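Local coordinates for protein annexin A8 (Homo sapiens, PDB 1W3W) that binds acidic phospholipids in a calcium-dependent manner and acts as an anticoagulant, indirectly inhibiting the thromboplastin-specific complex of the blood coagulation cascade, at residues 183-188 against 198-203; 215-220 against 226-231; 118-123 against 157-162; 224-227 against 233-236. All coordinates share one frame; numbering follows the deposited sequence.

Overall arrangement
Contacts 1, 2 and 4 lie together in the third annexin repeat, while contact 3 belongs to the second. Contact 2 is buried, with aromatic rings of helix 210-224 against the start of helix 228-235; contact 1, partly buried, pairs helices 176-191 and 198-207 through a leucine on a phenylalanine, with a long salt bridge outside. Contact 4 shares Lys226 and Ser227 with contact 2 but is purely polar and on the surface, the two centres about 8 Å apart. Contact 3, the most central, is aliphatic packing with charged groups behind it; residues 157-162 touch residues 198-203 of contact 1, so the two repeats meet there.

Contact 1. Residues 183-188 against 198-203; sequences AQDLYA and EMKFIT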
loop_
_atom_site.group_PDB
_atom_site.type_symbol
_atom_site.label_atom_id
_atom_site.label_comp_id
_atom_site.label_asym_id
_atom_site.label_seq_id
_atom_site.Cartn_x
_atom_site.Cartn_y
_atom_site.Cartn_z
ATOM N N ALA A 183 -1.071 27.804 -6.081
ATOM C CA ALA A 183 -0.569 28.138 -4.753
ATOM C C ALA A 183 -1.357 29.304 -4.135
ATOM O O ALA A 183 -1.680 29.294 -2.947
ATOM C CB ALA A 183 0.883 28.468 -4.816
ATOM N N GLN A 184 -1.676 30.294 -4.953
ATOM C CA GLN A 184 -2.517 31.402 -4.534
ATOM C C GLN A 184 -3.900 30.904 -4.112
ATOM O O GLN A 184 -4.425 31.350 -3.109
ATOM C CB GLN A 184 -2.641 32.432 -5.669
ATOM C CG GLN A 184 -3.259 33.762 -5.249
ATOM C CD GLN A 184 -2.389 34.516 -4.244
ATOM O OE1 GLN A 184 -2.824 34.808 -3.124
ATOM N NE2 GLN A 184 -1.156 34.831 -4.650
ATOM N N ASP A 185 -4.473 29.965 -4.861
ATOM C CA ASP A 185 -5.799 29.425 -4.537
ATOM C C ASP A 185 -5.796 28.607 -3.253
ATOM O O ASP A 185 -6.777 28.625 -2.520
ATOM C CB ASP A 185 -6.329 28.536 -5.660
ATOM C CG ASP A 185 -6.743 29.318 -6.887
ATOM O OD1 ASP A 185 -6.999 28.667 -7.919
ATOM O OD2 ASP A 185 -6.797 30.569 -6.923
ATOM N N LEU A 186 -4.713 27.874 -2.993
ATOM C CA LEU A 186 -4.599 27.077 -1.769
ATOM C C LEU A 186 -4.495 27.975 -0.553
ATOM O O LEU A 186 -5.069 27.702 0.488
ATOM C CB LEU A 186 -3.371 26.156 -1.815
ATOM C CG LEU A 186 -3.460 24.993 -2.794
ATOM C CD1 LEU A 186 -2.173 24.211 -2.763
ATOM C CD2 LEU A 186 -4.664 24.095 -2.499
ATOM N N TYR A 187 -3.754 29.053 -0.702
ATOM C CA TYR A 187 -3.605 30.033 0.348
ATOM C C TYR A 187 -4.950 30.708 0.654
ATOM O O TYR A 187 -5.359 30.776 1.809
ATOM C CB TYR A 187 -2.582 31.047 -0.110
ATOM C CG TYR A 187 -2.272 32.144 0.856
ATOM C CD1 TYR A 187 -1.848 31.869 2.156
ATOM C CD2 TYR A 187 -2.365 33.472 0.463
ATOM C CE1 TYR A 187 -1.541 32.900 3.042
ATOM C CE2 TYR A 187 -2.059 34.497 1.335
ATOM C CZ TYR A 187 -1.645 34.209 2.621
ATOM O OH TYR A 187 -1.345 35.258 3.466
ATOM N N ALA A 188 -5.633 31.184 -0.389
ATOM C CA ALA A 188 -6.955 31.800 -0.251
ATOM C C ALA A 188 -7.971 30.848 0.390
ATOM O O ALA A 188 -8.783 31.265 1.207
ATOM C CB ALA A 188 -7.467 32.272 -1.616
ATOM N N GLU A 198 -12.501 23.137 1.338
ATOM C CA GLU A 198 -11.856 21.833 1.209
ATOM C C GLU A 198 -11.769 21.411 -0.258
ATOM O O GLU A 198 -10.778 20.817 -0.664
ATOM C CB GLU A 198 -12.593 20.749 2.023
ATOM C CG GLU A 198 -13.094 21.147 3.417
ATOM C CD GLU A 198 -12.012 21.135 4.478
ATOM O OE1 GLU A 198 -10.873 21.565 4.181
ATOM O OE2 GLU A 198 -12.305 20.701 5.619
ATOM N N MET A 199 -12.793 21.734 -1.048
ATOM C CA MET A 199 -12.848 21.323 -2.456
ATOM C C MET A 199 -11.714 21.890 -3.298
ATOM O O MET A 199 -11.313 21.278 -4.280
ATOM C CB MET A 199 -14.189 21.705 -3.097
ATOM C CG MET A 199 -15.312 20.707 -2.843
ATOM S SD MET A 199 -14.891 18.967 -3.223
ATOM C CE MET A 199 -14.451 19.086 -4.950
ATOM N N LYS A 200 -11.212 23.062 -2.919
ATOM C CA LYS A 200 -10.096 23.674 -3.626
ATOM C C LYS A 200 -8.802 22.900 -3.372
ATOM O O LYS A 200 -8.048 22.624 -4.304
ATOM C CB LYS A 200 -9.933 25.146 -3.236
ATOM C CG LYS A 200 -9.281 25.985 -4.325
ATOM C CD LYS A 200 -10.201 26.168 -5.551
ATOM C CE LYS A 200 -9.783 25.301 -6.759
ATOM N NZ LYS A 200 -9.573 26.118 -8.004
ATOM N N PHE A 201 -8.557 22.556 -2.109
ATOM C CA PHE A 201 -7.467 21.656 -1.760
ATOM C C PHE A 201 -7.577 20.334 -2.504
ATOM O O PHE A 201 -6.595 19.857 -3.078
ATOM C CB PHE A 201 -7.446 21.373 -0.255
ATOM C CG PHE A 201 -6.666 22.370 0.537
ATOM C CD1 PHE A 201 -5.353 22.112 0.899
ATOM C CD2 PHE A 201 -7.249 23.562 0.937
ATOM C CE1 PHE A 201 -4.624 23.035 1.641
ATOM C CE2 PHE A 201 -6.529 24.491 1.684
ATOM C CZ PHE A 201 -5.217 24.228 2.032
ATOM N N ILE A 202 -8.773 19.749 -2.505
ATOM C CA ILE A 202 -8.964 18.401 -3.044
ATOM C C ILE A 202 -8.679 18.360 -4.535
ATOM O O ILE A 202 -7.964 17.476 -5.018
ATOM C CB ILE A 202 -10.391 17.871 -2.734
ATOM C CG1 ILE A 202 -10.518 17.571 -1.241
ATOM C CG2 ILE A 202 -10.703 16.615 -3.553
ATOM C CD1 ILE A 202 -11.955 17.317 -0.783
ATOM N N THR A 203 -9.216 19.333 -5.260
ATOM C CA THR A 203 -9.078 19.374 -6.707
ATOM C C THR A 203 -7.628 19.525 -7.150
ATOM O O THR A 203 -7.175 18.827 -8.048
ATOM C CB THR A 203 -9.918 20.534 -7.293
ATOM O OG1 THR A 203 -11.299 20.313 -6.991
ATOM C CG2 THR A 203 -9.866 20.525 -8.817
#
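Leu186 lays its CD2 methyl over one face of the Phe201 ring, 4.1 Å from CD2 to the ring centroid and 15° off the ring normal, a CH-pi contact that forms the tight half of this pairing. The rim of the ring also comes up to the backbone, with Phe201 CE2 3.7 Å from Leu186 O. A branched leucine and a flat aromatic suit this spot because both are buried and one methyl can settle on a broad surface. An alanine in place of Phe201 would probably leave the Leu186 methyl without the face it rests on and open a gap between the helices. The outer side is looser: Lys200, bent at three of its torsions, crosses Asp185 and brings NZ to 3.6 Å from Asp185 OD1, a long salt bridge. The other carboxylate oxygen, Asp185 OD2, is hydrogen-bonded by Gln181, which ties down the acidic group from its own helix. The short segments run roughly antiparallel, their directions 149° apart and their axes 9.2 Å apart at the closest. Inward, Leu186 continues onto Val216 of helix 210-224 and Ile228 of helix 228-235, while Phe201 reaches Ile232 and Met244, joining the first two helices of the five-helix annexin repeat to the rest.

Contact 2. Residues 215-220 against 226-231; sequences RVFEEY and KSIEDS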
loop_
_atom_site.group_PDB
_atom_site.type_symbol
_atom_site.label_atom_id
_atom_site.label_comp_id
_atom_site.label_asym_id
_atom_site.label_seq_id
_atom_site.Cartn_x
_atom_site.Cartn_y
_atom_site.Cartn_z
ATOM N N ARG A 215 6.194 22.015 -7.389
ATOM C CA ARG A 215 6.364 23.444 -7.611
ATOM C C ARG A 215 5.286 24.251 -6.868
ATOM O O ARG A 215 5.570 25.322 -6.364
ATOM C CB ARG A 215 6.361 23.755 -9.106
ATOM C CG ARG A 215 6.566 25.221 -9.442
ATOM C CD ARG A 215 7.982 25.710 -9.212
ATOM N NE ARG A 215 8.284 26.821 -10.112
ATOM C CZ ARG A 215 8.710 26.699 -11.375
ATOM N NH1 ARG A 215 8.913 25.501 -11.930
ATOM N NH2 ARG A 215 8.943 27.795 -12.088
ATOM N N VAL A 216 4.056 23.749 -6.825
ATOM C CA VAL A 216 2.996 24.411 -6.093
ATOM C C VAL A 216 3.382 24.510 -4.610
ATOM O O VAL A 216 3.179 25.552 -4.006
ATOM C CB VAL A 216 1.628 23.705 -6.257
ATOM C CG1 VAL A 216 0.600 24.260 -5.291
ATOM C CG2 VAL A 216 1.113 23.838 -7.683
ATOM N N PHE A 217 3.954 23.448 -4.042
ATOM C CA PHE A 217 4.309 23.451 -2.625
ATOM C C PHE A 217 5.391 24.473 -2.340
ATOM O O PHE A 217 5.343 25.151 -1.324
ATOM C CB PHE A 217 4.778 22.079 -2.138
ATOM C CG PHE A 217 3.757 20.992 -2.256
ATOM C CD1 PHE A 217 2.400 21.265 -2.396
ATOM C CD2 PHE A 217 4.160 19.677 -2.193
ATOM C CE1 PHE A 217 1.481 20.246 -2.489
ATOM C CE2 PHE A 217 3.240 18.661 -2.295
ATOM C CZ PHE A 217 1.910 18.946 -2.463
ATOM N N GLU A 218 6.369 24.576 -3.233
ATOM C CA GLU A 218 7.409 25.597 -3.131
ATOM C C GLU A 218 6.821 27.006 -3.140
ATOM O O GLU A 218 7.156 27.821 -2.281
ATOM C CB GLU A 218 8.382 25.497 -4.306
ATOM C CG GLU A 218 9.387 24.373 -4.254
ATOM C CD GLU A 218 10.331 24.438 -5.451
ATOM O OE1 GLU A 218 11.195 25.348 -5.480
ATOM O OE2 GLU A 218 10.179 23.615 -6.382
ATOM N N GLU A 219 5.970 27.294 -4.128
ATOM C CA GLU A 219 5.342 28.614 -4.261
ATOM C C GLU A 219 4.439 28.933 -3.075
ATOM O O GLU A 219 4.397 30.076 -2.602
ATOM C CB GLU A 219 4.522 28.719 -5.561
ATOM C CG GLU A 219 5.343 28.671 -6.838
ATOM C CD GLU A 219 6.397 29.767 -6.890
ATOM O OE1 GLU A 219 7.565 29.441 -7.152
ATOM O OE2 GLU A 219 6.062 30.946 -6.648
ATOM N N TYR A 220 3.713 27.922 -2.605
ATOM C CA TYR A 220 2.826 28.084 -1.474
ATOM C C TYR A 220 3.601 28.562 -0.231
ATOM O O TYR A 220 3.136 29.429 0.491
ATOM C CB TYR A 220 2.088 26.785 -1.169
ATOM C CG TYR A 220 1.201 26.920 0.027
ATOM C CD1 TYR A 220 -0.055 27.495 -0.082
ATOM C CD2 TYR A 220 1.632 26.515 1.288
ATOM C CE1 TYR A 220 -0.865 27.641 1.023
ATOM C CE2 TYR A 220 0.826 26.653 2.397
ATOM C CZ TYR A 220 -0.410 27.219 2.270
ATOM O OH TYR A 220 -1.219 27.350 3.372
ATOM N N LYS A 226 4.286 29.302 5.440
ATOM C CA LYS A 226 3.828 28.126 6.138
ATOM C C LYS A 226 3.986 26.944 5.166
ATOM O O LYS A 226 3.697 27.076 3.974
ATOM C CB LYS A 226 2.362 28.324 6.532
ATOM C CG LYS A 226 1.888 27.461 7.671
ATOM C CD LYS A 226 0.508 27.909 8.176
ATOM C CE LYS A 226 0.315 27.555 9.653
ATOM N NZ LYS A 226 -1.076 27.104 9.950
ATOM N N SER A 227 4.456 25.803 5.658
ATOM C CA SER A 227 4.533 24.606 4.838
ATOM C C SER A 227 3.117 24.119 4.516
ATOM O O SER A 227 2.181 24.352 5.280
ATOM C CB SER A 227 5.329 23.519 5.558
ATOM O OG SER A 227 4.624 23.050 6.696
ATOM N N ILE A 228 2.962 23.416 3.408
ATOM C CA ILE A 228 1.654 22.864 3.044
ATOM C C ILE A 228 1.161 21.836 4.076
ATOM O O ILE A 228 -0.018 21.778 4.374
ATOM C CB ILE A 228 1.669 22.289 1.587
ATOM C CG1 ILE A 228 0.250 22.056 1.070
ATOM C CG2 ILE A 228 2.441 21.007 1.490
ATOM C CD1 ILE A 228 -0.505 23.315 0.830
ATOM N N GLU A 229 2.079 21.054 4.643
ATOM C CA GLU A 229 1.719 20.091 5.679
ATOM C C GLU A 229 1.115 20.753 6.944
ATOM O O GLU A 229 0.066 20.318 7.436
ATOM C CB GLU A 229 2.890 19.136 6.028
ATOM C CG GLU A 229 4.308 19.667 5.896
ATOM C CD GLU A 229 4.911 19.531 4.496
ATOM O OE1 GLU A 229 4.994 20.567 3.799
ATOM O OE2 GLU A 229 5.328 18.410 4.091
ATOM N N ASP A 230 1.752 21.811 7.434
ATOM C CA ASP A 230 1.264 22.541 8.600
ATOM C C ASP A 230 -0.075 23.222 8.314
ATOM O O ASP A 230 -0.914 23.294 9.190
ATOM C CB ASP A 230 2.293 23.559 9.094
ATOM C CG ASP A 230 3.441 22.908 9.833
ATOM O OD1 ASP A 230 4.456 23.581 10.086
ATOM O OD2 ASP A 230 3.412 21.715 10.198
ATOM N N SER A 231 -0.282 23.679 7.083
ATOM C CA SER A 231 -1.560 24.266 6.694
ATOM C C SER A 231 -2.649 23.223 6.724
ATOM O O SER A 231 -3.682 23.445 7.314
ATOM C CB SER A 231 -1.483 24.907 5.323
ATOM O OG SER A 231 -0.625 26.033 5.367
HETATM O O HOH W 1 5.260 23.428 1.540
#
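Ile228 is set between two aromatic residues of helix 210-224 and touches a face of each ring with a different methyl. Its CD1 sits over the centre of the Tyr220 ring, 3.9 Å from CD1 to the centroid and 11° off the normal, the two side chains crossing at about a right angle. Its CG2 lies above the Phe217 ring, 4.0 Å from the centroid but displaced toward the rim. With CG1 anti to the backbone N (chi1 -165°) and CD1 turned aside by the second torsion, one branch carries CD1 over the tyrosine while CG2 stays on the phenylalanine, a division suited to a beta-branched residue.

Tyr220 then meets Ser231 at its ring edge: Tyr220 OH and Ser231 OG share a hydrogen bond in which either could donate, modelled at a very short 2.5 Å whose exact value is doubtful. A serine hydroxyl suits this buried spot because it can give or accept a bond to the phenol. A phenylalanine in place of Tyr220 would probably keep the face for Ile228 but leave Ser231 OG without this partner.

At the start of the new helix, Ser227 OG caps Asp230 N at 3.2 Å, and a water accepts from Ile228 N at 3.0 Å while giving a weak bond to Phe217 O. Val248 of helix 238-252 covers both Phe217 and Ile228, and Val216 and Glu219 lean on helix 176-191.

Contact 3. Residues 118-123 against 157-162; sequences EILASR and RILVCL
Behind the face on which Leu120 and Ala121 meet Leu159 and Leu162, the carbonyl oxygen Glu118 O is gripped twice by Ser122: by the helical Ser122 N at 3.1 Å and by Ser122 OG at 2.6 Å, the two arriving from opposite faces of the carbonyl plane, the hydroxyl tilted 30° from it. Ser122 OG accepts in turn from Arg123 NH1 at 2.9 Å and lies in the plane of the guanidinium group. Serine suits this last helical position, being small enough to fold back on its own turn and able to give and take a hydrogen bond at once.

The contact itself is aliphatic. Leu120 lays CD2 across the side chain of Leu159 at about a right angle; Leu120 CD2 is 3.6 Å from Leu159 O and 4.1 Å from Leu159 CB. Leu162 comes alongside the next part of the turn, its CD1 4.2 Å from Leu120 CB and 4.4 Å from Ala121 CB. The small alanine leaves room for that methyl where the helices cross at 49°. Ile147 of helix 143-150 covers both Leu120 and Leu159 within the second annexin repeat.

On the polar flank Glu118 forms salt bridges with Arg278 and Arg261 of the fourth repeat, and Arg123 with Glu98, consistent with the charged central channel described in annexins. On the far flank Cys161 is disulfide-bonded to Cys206. Apolar packing thus holds the short helix to its own repeat, while the buried acid of Glu118 probably depends on the two arginines for charge balance.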
loop_
_atom_site.group_PDB
_atom_site.type_symbol
_atom_site.label_atom_id
_atom_site.label_comp_id
_atom_site.label_asym_id
_atom_site.label_seq_id
_atom_site.Cartn_x
_atom_site.Cartn_y
_atom_site.Cartn_z
ATOM N N GLU A 118 -4.327 4.780 1.770
ATOM C CA GLU A 118 -2.964 4.338 1.487
ATOM C C GLU A 118 -2.841 3.849 0.063
ATOM O O GLU A 118 -1.945 4.259 -0.662
ATOM C CB GLU A 118 -2.562 3.235 2.477
ATOM C CG GLU A 118 -1.281 2.483 2.152
ATOM C CD GLU A 118 -1.223 1.153 2.883
ATOM O OE1 GLU A 118 -1.096 1.157 4.117
ATOM O OE2 GLU A 118 -1.309 0.106 2.223
ATOM N N ILE A 119 -3.729 2.957 -0.338
ATOM C CA ILE A 119 -3.625 2.368 -1.659
ATOM C C ILE A 119 -3.924 3.396 -2.749
ATOM O O ILE A 119 -3.152 3.523 -3.715
ATOM C CB ILE A 119 -4.517 1.135 -1.791
ATOM C CG1 ILE A 119 -4.021 0.054 -0.832
ATOM C CG2 ILE A 119 -4.470 0.617 -3.217
ATOM C CD1 ILE A 119 -4.880 -1.176 -0.799
ATOM N N LEU A 120 -5.007 4.151 -2.594
ATOM C CA LEU A 120 -5.397 5.096 -3.642
ATOM C C LEU A 120 -4.387 6.245 -3.819
ATOM O O LEU A 120 -4.173 6.724 -4.934
ATOM C CB LEU A 120 -6.815 5.639 -3.414
ATOM C CG LEU A 120 -7.937 4.808 -4.060
ATOM C CD1 LEU A 120 -7.856 3.344 -3.692
ATOM C CD2 LEU A 120 -9.319 5.357 -3.722
ATOM N N ALA A 121 -3.759 6.676 -2.735
ATOM C CA ALA A 121 -2.801 7.776 -2.803
ATOM C C ALA A 121 -1.406 7.357 -3.258
ATOM O O ALA A 121 -0.676 8.162 -3.854
ATOM C CB ALA A 121 -2.732 8.482 -1.476
ATOM N N SER A 122 -1.015 6.119 -2.999
ATOM C CA SER A 122 0.377 5.719 -3.226
ATOM C C SER A 122 0.573 4.979 -4.545
ATOM O O SER A 122 1.696 4.768 -4.973
ATOM C CB SER A 122 0.888 4.876 -2.060
ATOM O OG SER A 122 0.188 3.647 -1.988
ATOM N N ARG A 123 -0.517 4.575 -5.194
ATOM C CA ARG A 123 -0.411 3.920 -6.475
ATOM C C ARG A 123 -0.492 4.951 -7.605
ATOM O O ARG A 123 -1.087 6.014 -7.447
ATOM C CB ARG A 123 -1.499 2.865 -6.644
ATOM C CG ARG A 123 -1.150 1.500 -6.126
ATOM C CD ARG A 123 -0.432 1.481 -4.819
ATOM N NE ARG A 123 -0.237 0.122 -4.325
ATOM C CZ ARG A 123 0.086 -0.171 -3.077
ATOM N NH1 ARG A 123 0.259 0.789 -2.187
ATOM N NH2 ARG A 123 0.221 -1.439 -2.715
ATOM N N ARG A 157 -15.123 12.513 -1.763
ATOM C CA ARG A 157 -14.748 13.315 -2.912
ATOM C C ARG A 157 -13.280 13.130 -3.304
ATOM O O ARG A 157 -12.984 12.955 -4.474
ATOM C CB ARG A 157 -15.036 14.798 -2.643
ATOM C CG ARG A 157 -16.538 15.108 -2.435
ATOM C CD ARG A 157 -17.324 15.306 -3.726
ATOM N NE ARG A 157 -17.987 16.616 -3.753
ATOM C CZ ARG A 157 -19.064 16.926 -4.480
ATOM N NH1 ARG A 157 -19.647 16.031 -5.281
ATOM N NH2 ARG A 157 -19.564 18.157 -4.406
ATOM N N ILE A 158 -12.359 13.185 -2.339
ATOM C CA ILE A 158 -10.942 13.006 -2.680
ATOM C C ILE A 158 -10.632 11.576 -3.155
ATOM O O ILE A 158 -9.850 11.391 -4.077
ATOM C CB ILE A 158 -9.988 13.451 -1.536
ATOM C CG1 ILE A 158 -8.555 13.559 -2.069
ATOM C CG2 ILE A 158 -10.040 12.511 -0.347
ATOM C CD1 ILE A 158 -7.596 14.158 -1.072
ATOM N N LEU A 159 -11.251 10.576 -2.544
ATOM C CA LEU A 159 -10.998 9.189 -2.918
ATOM C C LEU A 159 -11.485 8.910 -4.333
ATOM O O LEU A 159 -10.767 8.321 -5.142
ATOM C CB LEU A 159 -11.642 8.230 -1.918
ATOM C CG LEU A 159 -11.072 8.278 -0.497
ATOM C CD1 LEU A 159 -11.814 7.340 0.400
ATOM C CD2 LEU A 159 -9.573 7.976 -0.464
ATOM N N VAL A 160 -12.701 9.351 -4.637
ATOM C CA VAL A 160 -13.240 9.227 -5.982
ATOM C C VAL A 160 -12.384 9.973 -7.017
ATOM O O VAL A 160 -12.153 9.477 -8.121
ATOM C CB VAL A 160 -14.726 9.702 -6.016
ATOM C CG1 VAL A 160 -15.138 10.166 -7.402
ATOM C CG2 VAL A 160 -15.617 8.574 -5.543
ATOM N N CYS A 161 -11.902 11.149 -6.654
ATOM C CA CYS A 161 -11.028 11.921 -7.534
ATOM C C CYS A 161 -9.713 11.197 -7.823
ATOM O O CYS A 161 -9.242 11.218 -8.952
ATOM C CB CYS A 161 -10.750 13.293 -6.933
ATOM S SG CYS A 161 -9.822 14.381 -8.043
ATOM N N LEU A 162 -9.135 10.537 -6.822
ATOM C CA LEU A 162 -7.879 9.801 -7.019
ATOM C C LEU A 162 -8.034 8.660 -8.030
ATOM O O LEU A 162 -7.076 8.305 -8.720
ATOM C CB LEU A 162 -7.329 9.279 -5.685
ATOM C CG LEU A 162 -6.773 10.366 -4.756
ATOM C CD1 LEU A 162 -6.453 9.806 -3.382
ATOM C CD2 LEU A 162 -5.556 11.024 -5.340
#

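Contact 4. Residues 224-227 against 233-236; sequences ANKS and KSET
With CG anti to the backbone N (chi1 -158°) and the next two torsions also close to extended, Lys226 sends its chain out nearly straight until a bend at chi4 (-142°) turns the ammonium group to Ser234. There the serine hydroxyl stands between its own backbone N and carbonyl carbon (chi1 74°), and Lys226 NZ lies 3.1 Å from Ser234 OG. The same NZ is 3.7 Å from Ser234 CB, so the tip of the lysine meets the whole short side chain. A long, flexible residue suits the place, since the CA atoms of Lys226 and Ser234 are 10.6 Å apart.

Ser234 OG is hydrogen-bonded within its own helix, to Ser231 O and weakly to Asp230 O, as serine near the last turn of a helix can do by folding back on earlier carbonyls. Thr236, just beyond the helix end, uses its OG1 in the same manner on Ile232 O.

The lysine belongs to the tight turn that joins helix 210-224 to helix 228-235 in the third annexin repeat. Asn225 opens the turn with positive phi, a conformation that asparagine tolerates better than most residues, and Lys226 follows in an extended backbone before the new helix begins.

Glu235 OE2 is 5.5 Å from Lys226 NZ, not in contact, though its opposite charge would probably favour the lysine's position. Both Lys226 and Ser234 are exposed and also touch a neighbouring molecule of the crystal. On the inner side Glu235, the last residue of helix 228-235, rests on Phe201, while Thr236 touches Glu198 of helix 198-207.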
loop_
_atom_site.group_PDB
_atom_site.type_symbol
_atom_site.label_atom_id
_atom_site.label_comp_id
_atom_site.label_asym_id
_atom_site.label_seq_id
_atom_site.Cartn_x
_atom_site.Cartn_y
_atom_site.Cartn_z
ATOM N N ALA A 224 2.691 31.951 1.677
ATOM C CA ALA A 224 1.966 31.747 2.921
ATOM C C ALA A 224 2.869 31.802 4.153
ATOM O O ALA A 224 2.372 31.981 5.252
ATOM C CB ALA A 224 1.230 30.416 2.890
ATOM N N ASN A 225 4.176 31.650 3.963
ATOM C CA ASN A 225 5.126 31.499 5.076
ATOM C C ASN A 225 4.703 30.407 6.039
ATOM O O ASN A 225 4.738 30.559 7.263
ATOM C CB ASN A 225 5.328 32.833 5.797
ATOM C CG ASN A 225 5.905 33.877 4.878
ATOM O OD1 ASN A 225 6.987 33.694 4.323
ATOM N ND2 ASN A 225 5.168 34.952 4.672
ATOM N N LYS A 226 4.286 29.302 5.440
ATOM C CA LYS A 226 3.828 28.126 6.138
ATOM C C LYS A 226 3.986 26.944 5.166
ATOM O O LYS A 226 3.697 27.076 3.974
ATOM C CB LYS A 226 2.362 28.324 6.532
ATOM C CG LYS A 226 1.888 27.461 7.671
ATOM C CD LYS A 226 0.508 27.909 8.176
ATOM C CE LYS A 226 0.315 27.555 9.653
ATOM N NZ LYS A 226 -1.076 27.104 9.950
ATOM N N SER A 227 4.456 25.803 5.658
ATOM C CA SER A 227 4.533 24.606 4.838
ATOM C C SER A 227 3.117 24.119 4.516
ATOM O O SER A 227 2.181 24.352 5.280
ATOM C CB SER A 227 5.329 23.519 5.558
ATOM O OG SER A 227 4.624 23.050 6.696
ATOM N N LYS A 233 -2.611 20.468 8.475
ATOM C CA LYS A 233 -2.780 20.048 9.876
ATOM C C LYS A 233 -3.628 21.032 10.674
ATOM O O LYS A 233 -4.355 20.628 11.583
ATOM C CB LYS A 233 -1.431 19.890 10.588
ATOM C CG LYS A 233 -0.669 18.618 10.245
ATOM C CD LYS A 233 0.645 18.539 11.015
ATOM C CE LYS A 233 1.538 17.440 10.489
ATOM N NZ LYS A 233 2.787 17.270 11.311
ATOM N N SER A 234 -3.520 22.320 10.361
ATOM C CA SER A 234 -4.271 23.331 11.104
ATOM C C SER A 234 -5.674 23.527 10.541
ATOM O O SER A 234 -6.561 23.950 11.275
ATOM C CB SER A 234 -3.515 24.665 11.149
ATOM O OG SER A 234 -3.567 25.329 9.911
ATOM N N GLU A 235 -5.884 23.193 9.266
ATOM C CA GLU A 235 -7.153 23.479 8.568
ATOM C C GLU A 235 -8.113 22.295 8.434
ATOM O O GLU A 235 -9.286 22.487 8.117
ATOM C CB GLU A 235 -6.878 24.032 7.169
ATOM C CG GLU A 235 -6.365 25.461 7.180
ATOM C CD GLU A 235 -5.627 25.842 5.909
ATOM O OE1 GLU A 235 -5.820 25.171 4.873
ATOM O OE2 GLU A 235 -4.853 26.825 5.946
ATOM N N THR A 236 -7.627 21.077 8.654
ATOM C CA THR A 236 -8.469 19.891 8.502
ATOM C C THR A 236 -8.263 18.945 9.670
ATOM O O THR A 236 -7.342 19.107 10.471
ATOM C CB THR A 236 -8.163 19.154 7.170
ATOM O OG1 THR A 236 -6.802 18.694 7.168
ATOM C CG2 THR A 236 -8.234 20.099 5.979
#